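Local coordinates for protein intramolecular trans-sialidase (PDB 3SLI) that probably cleaves terminal sialic acid from glycoconjugates by an intramolecular trans-sialidase reaction that releases it as 2,7-anhydro-Neu5Ac, at residues A[60-66]-A[159-163]; A[76-81]-A[94-100]; A[82-86]-A[142-148]; A[114-118]-A[181-187]; A[118-124]-A[135-141]. All coordinates share one frame; numbering follows the deposited sequence.

Contact 1 of 5, residues A[60-66]-A[159-163]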
# COMPACT_ATOMS: atom_id res chain seq x y z
N SER A 60 -10.67 16.87 37.27
CA SER A 60 -12.07 16.74 36.85
C SER A 60 -12.97 17.94 37.11
O SER A 60 -14.15 17.93 36.72
CB SER A 60 -12.70 15.54 37.57
OG SER A 60 -12.92 15.85 38.95
N THR A 61 -12.45 18.97 37.77
CA THR A 61 -13.27 20.12 38.13
C THR A 61 -13.63 21.12 37.04
O THR A 61 -13.00 21.18 35.98
CB THR A 61 -12.69 20.85 39.37
OG1 THR A 61 -11.43 21.46 39.04
CG2 THR A 61 -12.47 19.86 40.52
N ALA A 62 -14.66 21.91 37.33
CA ALA A 62 -15.16 22.93 36.42
C ALA A 62 -14.06 23.89 36.00
O ALA A 62 -13.23 24.31 36.81
CB ALA A 62 -16.29 23.71 37.08
N GLY A 63 -14.04 24.19 34.70
CA GLY A 63 -13.05 25.09 34.15
C GLY A 63 -11.69 24.47 33.96
O GLY A 63 -10.80 25.10 33.37
N ASN A 64 -11.52 23.23 34.39
CA ASN A 64 -10.22 22.57 34.25
C ASN A 64 -10.22 21.39 33.28
O ASN A 64 -9.38 20.51 33.36
CB ASN A 64 -9.72 22.14 35.63
CG ASN A 64 -9.51 23.32 36.55
OD1 ASN A 64 -10.08 23.39 37.65
ND2 ASN A 64 -8.76 24.29 36.08
N GLN A 65 -11.10 21.47 32.28
CA GLN A 65 -11.26 20.43 31.27
C GLN A 65 -10.05 20.22 30.35
O GLN A 65 -10.01 19.24 29.60
CB GLN A 65 -12.52 20.68 30.42
CG GLN A 65 -12.51 21.98 29.60
CD GLN A 65 -13.13 23.18 30.32
OE1 GLN A 65 -13.44 24.19 29.68
NE2 GLN A 65 -13.34 23.08 31.63
N ASP A 66 -9.10 21.15 30.37
CA ASP A 66 -7.89 21.02 29.55
C ASP A 66 -6.66 20.65 30.40
O ASP A 66 -5.52 20.84 29.99
CB ASP A 66 -7.61 22.30 28.75
CG ASP A 66 -8.64 22.54 27.64
OD1 ASP A 66 -9.45 21.64 27.34
OD2 ASP A 66 -8.62 23.65 27.06
N LYS A 159 -12.06 12.40 32.76
CA LYS A 159 -13.00 13.25 33.48
C LYS A 159 -12.78 14.72 33.16
O LYS A 159 -11.68 15.26 33.36
CB LYS A 159 -12.93 12.98 34.99
CG LYS A 159 -13.42 11.59 35.36
CD LYS A 159 -13.48 11.37 36.86
CE LYS A 159 -14.06 10.00 37.17
NZ LYS A 159 -14.22 9.75 38.63
N ARG A 160 -13.82 15.34 32.59
CA ARG A 160 -13.78 16.75 32.21
C ARG A 160 -15.03 17.41 32.77
O ARG A 160 -16.15 17.04 32.42
CB ARG A 160 -13.73 16.90 30.69
CG ARG A 160 -12.60 16.11 30.04
CD ARG A 160 -12.51 16.38 28.55
NE ARG A 160 -11.83 17.64 28.26
CZ ARG A 160 -11.73 18.17 27.04
NH1 ARG A 160 -12.28 17.55 26.00
NH2 ARG A 160 -11.08 19.31 26.87
N GLN A 161 -14.83 18.35 33.70
CA GLN A 161 -15.92 19.05 34.36
C GLN A 161 -17.00 18.09 34.87
O GLN A 161 -18.20 18.29 34.62
CB GLN A 161 -16.52 20.13 33.45
CG GLN A 161 -15.50 21.15 32.98
CD GLN A 161 -16.14 22.40 32.41
OE1 GLN A 161 -16.31 23.40 33.11
NE2 GLN A 161 -16.49 22.35 31.13
N GLY A 162 -16.54 17.05 35.56
CA GLY A 162 -17.44 16.06 36.14
C GLY A 162 -18.12 15.09 35.20
O GLY A 162 -18.99 14.33 35.63
N LYS A 163 -17.71 15.08 33.93
CA LYS A 163 -18.30 14.20 32.93
C LYS A 163 -17.25 13.25 32.37
O LYS A 163 -16.06 13.58 32.34
CB LYS A 163 -18.84 15.02 31.74
CG LYS A 163 -19.89 16.04 32.09
CD LYS A 163 -21.19 15.38 32.48
CE LYS A 163 -22.27 16.42 32.76
NZ LYS A 163 -23.57 15.76 33.08
O HOH W 1 -12.21 19.29 34.31
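Gln161, Gln65 and Ser60 carry most of this meeting of two loops at the surface of the jelly-roll domain: the type II turn Thr61 to Asn64 faces the type I' turn Arg160 to Lys163 that closes the small hairpin of strands 158-160 and 163-165. The Gln161 side chain is long enough to reach from its own turn to the backbone of the other. Its OE1 accepts a bond from Gly63 N (2.9 Å, 166° at the hydrogen), the donor standing 41° above the carbonyl plane. The Gln65 amide, folded back by a bend at chi2, lies near that of Gln161, the two planes 25° apart and Gln65 CD 3.6 Å from Gln161 NE2. At the other end Ser60 O takes the backbone N of Gly162 at 2.8 Å, while Ser60 CB rests on Lys159 CB at 3.6 Å and its hydroxyl bonds to Asp151. Glycine suits positions 63 and 162, where phi is positive. A water accepts from Gln161 N and donates to Thr61 O, bridging the backbones. Alongside Gln65, the guanidinium of Arg160 turns its edge to one carbonyl: Gln65 O receives NE at 2.8 Å and NH2 at 2.9 Å, and NH2 also makes a salt bridge with Asp66 OD1, its hydrogen bond weak.

Contact 2 of 5, residues A[76-81]-A[94-100]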
# COMPACT_ATOMS: atom_id res chain seq x y z
N SER A 76 -11.23 4.30 14.27
CA SER A 76 -10.58 4.07 12.98
C SER A 76 -9.17 3.49 13.17
O SER A 76 -8.34 3.53 12.26
CB SER A 76 -10.53 5.35 12.16
OG SER A 76 -9.82 6.37 12.83
N GLY A 77 -8.89 2.99 14.38
CA GLY A 77 -7.61 2.37 14.67
C GLY A 77 -6.44 3.26 15.05
O GLY A 77 -5.31 2.78 15.15
N GLY A 78 -6.68 4.55 15.24
CA GLY A 78 -5.60 5.44 15.63
C GLY A 78 -5.30 5.29 17.12
O GLY A 78 -6.13 4.77 17.88
N ILE A 79 -4.11 5.69 17.54
CA ILE A 79 -3.73 5.63 18.95
C ILE A 79 -2.89 6.86 19.25
O ILE A 79 -2.14 7.34 18.39
CB ILE A 79 -2.90 4.34 19.29
CG1 ILE A 79 -2.72 4.24 20.81
CG2 ILE A 79 -1.53 4.37 18.62
CD1 ILE A 79 -2.04 2.97 21.24
N GLY A 80 -3.04 7.41 20.45
CA GLY A 80 -2.25 8.57 20.81
C GLY A 80 -2.39 8.98 22.26
O GLY A 80 -3.03 8.29 23.07
N ILE A 81 -1.75 10.09 22.59
CA ILE A 81 -1.81 10.65 23.93
C ILE A 81 -1.97 12.15 23.80
O ILE A 81 -1.73 12.74 22.73
CB ILE A 81 -0.48 10.42 24.73
CG1 ILE A 81 0.71 11.04 23.98
CG2 ILE A 81 -0.26 8.95 25.01
CD1 ILE A 81 1.80 11.56 24.86
N LEU A 94 0.81 13.25 20.62
CA LEU A 94 1.55 12.28 19.81
C LEU A 94 0.56 11.18 19.44
O LEU A 94 -0.18 10.68 20.29
CB LEU A 94 2.70 11.66 20.62
CG LEU A 94 3.55 10.63 19.89
CD1 LEU A 94 4.21 11.28 18.67
CD2 LEU A 94 4.59 10.04 20.83
N ASP A 95 0.54 10.80 18.16
CA ASP A 95 -0.38 9.76 17.70
C ASP A 95 0.11 9.13 16.40
O ASP A 95 1.08 9.60 15.80
CB ASP A 95 -1.78 10.36 17.48
CG ASP A 95 -1.84 11.28 16.26
OD1 ASP A 95 -1.48 12.47 16.38
OD2 ASP A 95 -2.25 10.80 15.17
N ARG A 96 -0.51 8.02 16.01
CA ARG A 96 -0.20 7.36 14.75
C ARG A 96 -1.48 6.66 14.30
O ARG A 96 -2.04 5.85 15.03
CB ARG A 96 0.94 6.34 14.86
CG ARG A 96 1.70 6.19 13.53
CD ARG A 96 2.30 4.80 13.29
NE ARG A 96 1.29 3.83 12.90
CZ ARG A 96 1.49 2.82 12.05
NH1 ARG A 96 2.68 2.64 11.50
NH2 ARG A 96 0.51 1.99 11.77
N PRO A 97 -2.00 7.05 13.12
CA PRO A 97 -3.23 6.45 12.57
C PRO A 97 -3.03 4.97 12.28
O PRO A 97 -1.89 4.48 12.25
CB PRO A 97 -3.43 7.22 11.26
CG PRO A 97 -2.77 8.53 11.51
CD PRO A 97 -1.51 8.14 12.26
N ALA A 98 -4.14 4.25 12.13
CA ALA A 98 -4.11 2.84 11.78
C ALA A 98 -3.05 2.01 12.53
O ALA A 98 -2.26 1.29 11.90
CB ALA A 98 -3.92 2.70 10.28
N SER A 99 -3.04 2.13 13.86
CA SER A 99 -2.08 1.41 14.71
C SER A 99 -2.66 0.17 15.38
O SER A 99 -1.91 -0.75 15.72
CB SER A 99 -1.54 2.35 15.79
OG SER A 99 -0.82 3.43 15.22
N VAL A 100 -3.97 0.17 15.61
CA VAL A 100 -4.64 -0.94 16.27
C VAL A 100 -5.86 -1.38 15.44
O VAL A 100 -6.24 -0.69 14.50
CB VAL A 100 -5.10 -0.53 17.71
CG1 VAL A 100 -3.89 -0.16 18.55
CG2 VAL A 100 -6.08 0.63 17.67
O HOH W 2 -6.60 5.65 11.66
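Gly77 O receives two backbone donors from the loop opposite, Ser99 N at 2.7 Å and Val100 N at 3.0 Å; the second lies in the carbonyl plane on a lone pair, the first is tilted 34° from it. Arg96 O is also gripped twice, from opposite faces of its plane: Ile79 N crosses over at 3.3 Å, and Ser99 OG turns back within its own segment. The hydroxyl of Ser99 in turn accepts from Arg96 NE, and Arg96 NH2 reaches Ala98 O, so the arginine ties its own loop together. The Ile79 bond is the last rung of the antiparallel beta hairpin of strands 79-85 and 91-96, and the Gly77 bonds carry on past it; within the hairpin Ile81 N meets Leu94 O at 2.8 Å and Arg96 N meets Ile79 O. Between those rungs the non-hydrogen-bonded pair Gly80 and Asp95 comes unusually close, with Gly80 CA 3.0 Å from Leu94 O, an approach that suits a residue without a side chain. Packing follows on the side of Ile79 and Ile81. Ile79 CG2 presses tightly on Ser99 CB (3.5 Å), and Ile81 CG1 touches Leu94 CB at 4.0 Å. Farther out, Ile79 reaches Leu133 and Val113 of the facing sheet, and Pro97 leans on Arg278 and Glu658.

Contact 3 of 5, residues A[82-86]-A[142-148]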
# COMPACT_ATOMS: atom_id res chain seq x y z
N GLU A 82 -2.40 12.76 24.90
CA GLU A 82 -2.52 14.20 25.02
C GLU A 82 -2.12 14.46 26.47
O GLU A 82 -2.64 13.80 27.38
CB GLU A 82 -3.94 14.69 24.75
CG GLU A 82 -4.43 14.52 23.32
CD GLU A 82 -5.74 15.23 23.07
OE1 GLU A 82 -6.78 14.77 23.59
OE2 GLU A 82 -5.73 16.24 22.34
N LEU A 83 -1.13 15.32 26.65
CA LEU A 83 -0.60 15.71 27.97
C LEU A 83 -0.92 17.20 28.02
O LEU A 83 -0.28 18.00 27.33
CB LEU A 83 0.91 15.50 28.00
CG LEU A 83 1.62 15.06 29.28
CD1 LEU A 83 3.07 15.47 29.16
CD2 LEU A 83 0.97 15.62 30.56
N ARG A 84 -1.89 17.57 28.86
CA ARG A 84 -2.37 18.94 28.93
C ARG A 84 -2.50 19.59 30.30
O ARG A 84 -2.85 18.94 31.28
CB ARG A 84 -3.76 18.98 28.30
CG ARG A 84 -3.86 18.36 26.91
CD ARG A 84 -4.49 19.36 25.98
NE ARG A 84 -5.91 19.14 25.81
CZ ARG A 84 -6.77 20.05 25.38
NH1 ARG A 84 -6.38 21.29 25.07
NH2 ARG A 84 -8.02 19.70 25.15
N ASN A 85 -2.30 20.90 30.34
CA ASN A 85 -2.48 21.70 31.55
C ASN A 85 -2.87 23.09 31.07
O ASN A 85 -2.44 24.10 31.61
CB ASN A 85 -1.19 21.78 32.37
CG ASN A 85 -1.44 22.31 33.77
OD1 ASN A 85 -0.60 22.99 34.36
ND2 ASN A 85 -2.60 21.98 34.32
N THR A 86 -3.77 23.10 30.08
CA THR A 86 -4.28 24.28 29.35
C THR A 86 -3.22 24.67 28.32
O THR A 86 -2.01 24.52 28.54
CB THR A 86 -4.72 25.51 30.22
OG1 THR A 86 -3.57 26.21 30.71
CG2 THR A 86 -5.62 25.08 31.35
N LYS A 142 7.61 17.27 30.33
CA LYS A 142 6.50 17.40 31.27
C LYS A 142 5.81 16.05 31.50
O LYS A 142 5.90 15.14 30.66
CB LYS A 142 5.44 18.37 30.71
CG LYS A 142 5.92 19.76 30.35
CD LYS A 142 6.31 20.55 31.58
CE LYS A 142 6.84 21.92 31.20
NZ LYS A 142 7.21 22.71 32.41
N PHE A 143 5.17 15.91 32.65
CA PHE A 143 4.39 14.71 32.92
C PHE A 143 3.28 15.00 33.92
O PHE A 143 2.95 16.17 34.16
CB PHE A 143 5.24 13.49 33.31
CG PHE A 143 4.60 12.18 32.93
CD1 PHE A 143 4.09 11.99 31.64
CD2 PHE A 143 4.44 11.16 33.86
CE1 PHE A 143 3.42 10.81 31.30
CE2 PHE A 143 3.77 9.97 33.53
CZ PHE A 143 3.26 9.80 32.25
N ILE A 144 2.68 13.97 34.49
CA ILE A 144 1.56 14.14 35.41
C ILE A 144 1.83 15.12 36.56
O ILE A 144 0.94 15.88 36.95
CB ILE A 144 1.05 12.77 35.89
CG1 ILE A 144 0.58 11.95 34.67
CG2 ILE A 144 -0.09 12.94 36.89
CD1 ILE A 144 0.17 10.53 34.98
N SER A 145 3.06 15.14 37.05
CA SER A 145 3.45 16.04 38.13
C SER A 145 3.29 17.52 37.75
O SER A 145 3.22 18.38 38.63
CB SER A 145 4.90 15.77 38.53
OG SER A 145 5.75 15.82 37.40
N ASP A 146 3.22 17.80 36.45
CA ASP A 146 3.10 19.16 35.95
C ASP A 146 1.67 19.62 35.68
O ASP A 146 1.45 20.77 35.30
CB ASP A 146 3.95 19.34 34.69
CG ASP A 146 5.42 19.08 34.95
OD1 ASP A 146 6.04 19.81 35.75
OD2 ASP A 146 5.97 18.14 34.35
N ILE A 147 0.70 18.72 35.84
CA ILE A 147 -0.69 19.08 35.65
C ILE A 147 -1.20 19.67 36.97
O ILE A 147 -0.94 19.13 38.04
CB ILE A 147 -1.54 17.85 35.27
CG1 ILE A 147 -1.03 17.24 33.96
CG2 ILE A 147 -3.02 18.24 35.14
CD1 ILE A 147 -1.75 15.97 33.56
N THR A 148 -1.93 20.78 36.88
CA THR A 148 -2.46 21.47 38.06
C THR A 148 -3.78 20.92 38.58
O THR A 148 -4.77 20.82 37.85
CB THR A 148 -2.63 22.98 37.78
OG1 THR A 148 -1.39 23.50 37.28
CG2 THR A 148 -3.01 23.72 39.06
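Leu83 and Asn85, near the end of strand 79-85, face a loop that contains the 3-10 segment 144-146; the backbones are nearest at Asn85 and Ile147, whose CA atoms are 5.2 Å apart, and no clear hydrogen bond joins them. The two strand residues point toward the loop, whereas Arg84 between them points away and pairs with Asp87. Leu83 does most of the apolar work by dividing its two methyls. CD1 sits against the backbone of Lys142, 3.2 Å from its O, and approaches the Phe143 ring obliquely; CD2 meets Ile147 CD1 at 4.1 Å, the two side chains slanting across each other. Ile147 also lays its CG1 beside Arg84 O at 3.7 Å, so its branched side chain covers the strand backbone as well as the leucine. Asn85, with CG trans to the backbone N (chi1 -166°), extends straight toward the loop. Its amide carbon CG comes 3.6 Å from Asp146 O and 3.5 Å from Thr148 N, and a short amide suits this place among backbone polar groups. The loop braces itself: Asp146 OD2 accepts Phe143 N through its anti lone pair at 2.9 Å, and Asp146 N returns a bond to Phe143 O. Beyond the contact, the Phe143 ring meets that of Phe69 at about 60°. The arrangement belongs to a jelly-roll beta sandwich of the concanavalin-like kind, in which a connection between the two sheets, here from strand 131-137 to strand 152-155, closes over one end of the interior.

Contact 4 of 5, residues A[114-118]-A[181-187]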
# COMPACT_ATOMS: atom_id res chain seq x y z
N ALA A 114 1.49 0.61 24.83
CA ALA A 114 2.36 1.15 25.87
C ALA A 114 2.83 2.56 25.56
O ALA A 114 3.06 2.92 24.41
CB ALA A 114 3.59 0.25 26.07
N LEU A 115 2.93 3.36 26.61
CA LEU A 115 3.44 4.71 26.49
C LEU A 115 4.60 4.80 27.46
O LEU A 115 4.48 4.42 28.63
CB LEU A 115 2.39 5.76 26.87
CG LEU A 115 3.12 7.10 27.02
CD1 LEU A 115 3.27 7.77 25.67
CD2 LEU A 115 2.43 7.98 28.02
N LYS A 116 5.72 5.30 26.97
CA LYS A 116 6.91 5.46 27.78
C LYS A 116 7.24 6.96 27.86
O LYS A 116 7.37 7.63 26.83
CB LYS A 116 8.05 4.69 27.12
CG LYS A 116 9.44 4.94 27.67
CD LYS A 116 10.43 4.18 26.81
CE LYS A 116 11.85 4.49 27.18
NZ LYS A 116 12.77 3.62 26.39
N ALA A 117 7.28 7.48 29.09
CA ALA A 117 7.61 8.89 29.34
C ALA A 117 8.97 8.87 30.03
O ALA A 117 9.08 8.64 31.23
CB ALA A 117 6.55 9.54 30.24
N ASP A 118 10.00 9.12 29.23
CA ASP A 118 11.40 9.08 29.64
C ASP A 118 11.96 10.46 29.99
O ASP A 118 12.41 11.20 29.11
CB ASP A 118 12.19 8.46 28.48
CG ASP A 118 13.61 8.07 28.84
OD1 ASP A 118 14.17 8.56 29.84
OD2 ASP A 118 14.17 7.27 28.06
N ALA A 181 11.14 4.20 33.54
CA ALA A 181 11.02 4.10 32.08
C ALA A 181 11.60 2.77 31.58
O ALA A 181 12.82 2.58 31.60
CB ALA A 181 11.72 5.29 31.42
N LEU A 182 10.74 1.85 31.18
CA LEU A 182 11.19 0.55 30.67
C LEU A 182 11.87 0.75 29.31
O LEU A 182 11.67 1.77 28.67
CB LEU A 182 10.01 -0.43 30.56
CG LEU A 182 9.23 -0.80 31.83
CD1 LEU A 182 8.16 -1.82 31.50
CD2 LEU A 182 10.16 -1.36 32.89
N SER A 183 12.72 -0.18 28.90
CA SER A 183 13.41 -0.04 27.62
C SER A 183 12.49 -0.35 26.45
O SER A 183 11.48 -1.05 26.61
CB SER A 183 14.64 -0.97 27.55
OG SER A 183 14.26 -2.34 27.49
N ASP A 184 12.85 0.14 25.27
CA ASP A 184 12.06 -0.10 24.06
C ASP A 184 11.94 -1.60 23.82
O ASP A 184 10.88 -2.10 23.44
CB ASP A 184 12.71 0.57 22.85
CG ASP A 184 12.73 2.10 22.94
OD1 ASP A 184 11.99 2.68 23.76
OD2 ASP A 184 13.50 2.72 22.18
N GLU A 185 13.02 -2.31 24.13
CA GLU A 185 13.08 -3.76 23.97
C GLU A 185 12.01 -4.45 24.81
O GLU A 185 11.26 -5.30 24.32
CB GLU A 185 14.49 -4.25 24.34
CG GLU A 185 15.63 -3.73 23.42
CD GLU A 185 15.82 -2.20 23.43
OE1 GLU A 185 15.85 -1.57 24.52
OE2 GLU A 185 15.97 -1.61 22.32
N GLU A 186 11.92 -4.07 26.08
CA GLU A 186 10.92 -4.66 26.97
C GLU A 186 9.50 -4.36 26.49
O GLU A 186 8.60 -5.19 26.64
CB GLU A 186 11.06 -4.12 28.40
CG GLU A 186 12.38 -4.43 29.09
CD GLU A 186 12.45 -3.83 30.48
OE1 GLU A 186 11.77 -4.37 31.39
OE2 GLU A 186 13.15 -2.81 30.66
N LEU A 187 9.30 -3.16 25.95
CA LEU A 187 7.98 -2.75 25.47
C LEU A 187 7.57 -3.41 24.15
O LEU A 187 6.40 -3.75 23.97
CB LEU A 187 7.88 -1.22 25.40
CG LEU A 187 8.01 -0.58 26.79
CD1 LEU A 187 8.03 0.94 26.71
CD2 LEU A 187 6.88 -1.07 27.69
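Lys116 sends its amine to two acceptors just before and at the start of helix 184-191. NZ forms a salt bridge with Asp184 OD1 at 2.9 Å, coming from above the carboxylate plane (53° out of it), and a weak bond with Leu182 O at 3.1 Å. A chain extended at every torsion, from a chi1 of 169° onward, carries the charge from the buried strand to that point; lysine suits the place because its methylenes can pack while its tip is neutralised. Asp184 serves a second cation through OD2, which pairs with Arg125, so the carboxylate is probably held ionised. The helix start is satisfied by a capping box: Ser183 OG, at the N-cap, accepts Glu186 N at 3.2 Å, and Glu186 OE2 accepts Ser183 N in an almost straight bond of 177°. Leu187 N closes the first turn on Ser183 O, and Leu182 N is taken by Thr38 OG1. Around the polar cluster the carbons are in normal van der Waals contact. Leu187 straddles two strand residues, CD1 on Lys116 CB at 3.8 Å and CD2 on Ala114 CB at 3.9 Å, the small alanine letting the helix come near. Ala181 CB lies against Asp118 CA at 4.2 Å. The helix thus rests on one face of the seven-stranded sheet, touching Phe127 of strand 123-128 and Thr38 of strand 37-45, while Leu115 on the opposite face points to Phe69 and Ile71 of the other sheet.

Contact 5 of 5, residues A[118-124]-A[135-141]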
# COMPACT_ATOMS: atom_id res chain seq x y z
N ASP A 118 10.00 9.12 29.23
CA ASP A 118 11.40 9.08 29.64
C ASP A 118 11.96 10.46 29.99
O ASP A 118 12.41 11.20 29.11
CB ASP A 118 12.19 8.46 28.48
CG ASP A 118 13.61 8.07 28.84
OD1 ASP A 118 14.17 8.56 29.84
OD2 ASP A 118 14.17 7.27 28.06
N ALA A 119 12.01 10.77 31.29
CA ALA A 119 12.53 12.06 31.75
C ALA A 119 14.00 12.27 31.39
O ALA A 119 14.37 13.33 30.88
CB ALA A 119 12.33 12.20 33.25
N ALA A 120 14.82 11.26 31.61
CA ALA A 120 16.26 11.34 31.32
C ALA A 120 16.55 11.69 29.87
O ALA A 120 17.48 12.44 29.57
CB ALA A 120 16.94 10.03 31.70
N ASN A 121 15.76 11.14 28.95
CA ASN A 121 15.98 11.42 27.54
C ASN A 121 15.01 12.44 26.97
O ASN A 121 15.06 12.75 25.78
CB ASN A 121 15.96 10.12 26.73
CG ASN A 121 17.18 9.26 27.00
OD1 ASN A 121 18.31 9.68 26.79
ND2 ASN A 121 16.96 8.05 27.49
N LYS A 122 14.14 12.98 27.84
CA LYS A 122 13.14 13.99 27.45
C LYS A 122 12.42 13.52 26.18
O LYS A 122 12.29 14.26 25.19
CB LYS A 122 13.84 15.34 27.26
CG LYS A 122 14.35 15.91 28.57
CD LYS A 122 15.49 16.89 28.38
CE LYS A 122 15.20 17.87 27.27
NZ LYS A 122 16.24 18.93 27.13
N GLN A 123 11.88 12.31 26.27
CA GLN A 123 11.25 11.67 25.14
C GLN A 123 10.02 10.86 25.53
O GLN A 123 9.98 10.27 26.61
CB GLN A 123 12.30 10.76 24.51
CG GLN A 123 11.99 10.15 23.17
CD GLN A 123 13.23 9.52 22.56
OE1 GLN A 123 13.91 10.14 21.74
NE2 GLN A 123 13.55 8.31 22.98
N CYS A 124 9.03 10.85 24.64
CA CYS A 124 7.79 10.10 24.82
C CYS A 124 7.72 9.12 23.64
O CYS A 124 8.03 9.49 22.51
CB CYS A 124 6.57 11.05 24.79
SG CYS A 124 6.30 12.12 26.27
N THR A 135 7.37 8.84 18.18
CA THR A 135 8.26 9.42 19.17
C THR A 135 8.07 10.93 19.21
O THR A 135 7.90 11.57 18.16
CB THR A 135 9.72 9.11 18.80
OG1 THR A 135 9.90 7.69 18.72
CG2 THR A 135 10.68 9.68 19.83
N LEU A 136 8.04 11.49 20.42
CA LEU A 136 7.91 12.93 20.61
C LEU A 136 9.08 13.38 21.47
O LEU A 136 9.36 12.78 22.51
CB LEU A 136 6.59 13.28 21.30
CG LEU A 136 6.38 14.76 21.66
CD1 LEU A 136 6.28 15.61 20.41
CD2 LEU A 136 5.12 14.91 22.50
N ASP A 137 9.81 14.38 20.99
CA ASP A 137 10.95 14.93 21.72
C ASP A 137 10.61 16.34 22.18
O ASP A 137 10.05 17.14 21.41
CB ASP A 137 12.20 14.96 20.84
CG ASP A 137 12.67 13.58 20.45
OD1 ASP A 137 12.89 12.75 21.35
OD2 ASP A 137 12.80 13.30 19.24
N LYS A 138 10.92 16.65 23.43
CA LYS A 138 10.64 17.97 23.99
C LYS A 138 11.78 18.41 24.92
O LYS A 138 12.22 17.65 25.77
CB LYS A 138 9.34 17.94 24.80
CG LYS A 138 8.07 17.81 23.98
CD LYS A 138 7.76 19.09 23.24
CE LYS A 138 6.42 19.02 22.56
NZ LYS A 138 6.14 20.27 21.82
N ASP A 139 12.25 19.65 24.75
CA ASP A 139 13.30 20.16 25.61
C ASP A 139 12.72 20.38 27.01
O ASP A 139 13.38 20.11 28.01
CB ASP A 139 13.88 21.47 25.05
CG ASP A 139 14.75 21.26 23.81
OD1 ASP A 139 15.57 20.30 23.81
OD2 ASP A 139 14.61 22.04 22.84
N ALA A 140 11.49 20.88 27.07
CA ALA A 140 10.83 21.09 28.35
C ALA A 140 9.97 19.85 28.61
O ALA A 140 8.81 19.79 28.22
CB ALA A 140 9.97 22.35 28.30
N PHE A 141 10.58 18.83 29.19
CA PHE A 141 9.87 17.60 29.49
C PHE A 141 8.80 17.81 30.57
O PHE A 141 9.05 18.45 31.59
CB PHE A 141 10.85 16.50 29.91
CG PHE A 141 10.19 15.16 30.15
CD1 PHE A 141 9.93 14.30 29.10
CD2 PHE A 141 9.82 14.77 31.44
CE1 PHE A 141 9.30 13.08 29.31
CE2 PHE A 141 9.20 13.55 31.66
CZ PHE A 141 8.93 12.70 30.60
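Phe141 packs its ring against the turn at Ala119, and this is the tight part of the contact. Ala119 CA stands over the ring face, 3.8 Å from the centroid and 15° off the normal, a CH-pi contact that a small residue permits. Ala119 CB touches Phe141 CE2 at 3.8 Å; Asp118 O and Lys122 CA come up to the ring obliquely, and Cys124 SG reaches CE1 at 4.4 Å. A chi1 of -177° swings the phenyl group away from its own N and toward the other segment. The Lys122 stem is close-packed too, its CB 3.2 Å from Lys138 O and its CG passing Phe141 CB. The turn Ala119 to Lys122 is type I with a G1 bulge, in which Lys122 and Gln123 both face Asp118, and an Asx motif stiffens it: Asp118 OD1 accepts Asn121 N, while OD2 takes Asn121 ND2. From there the chain enters the antiparallel hairpin of strands 123-128 and 131-137, where Cys124 N gives to Leu136 O and Leu136 N to Cys124 O, both at 2.9 Å. Lys138 N gives a longer bond to Lys122 O. On the solvent side the polar ends are held more loosely. The Lys122 amine has a long salt bridge of 3.7 Å from NZ to Asp139 OD1. Gln123 runs side by side with Asp137, its CG lying on Thr135 CG2 at 3.6 Å. Lys138 turns to the ring of Tyr92 in a cation-pi interaction.

How the contacts relate
All five contacts belong to the concanavalin-like N-terminal domain, and no catalytic role is assigned to them here; sialic acid chemistry is expected in the propeller-like part of the chain. Contacts 4 and 5 are the nearest pair, about 12 Å between centres, and share Asp118. Contact 3 lies about 13 Å from contact 5 and 14 Å from contact 1, again between centres, and joins contact 1 through Asp66 O and Thr86 N (2.9 Å). Sheet faces meet where Ile81 CG2 of contact 2 packs on Leu115 CD1 of contact 4 (3.8 Å), while the loop residue Phe143 of contact 3 sets its CE1 on Ala117 CB (3.5 Å). Contacts 1 and 4 lie farthest apart, about 29 Å between centres.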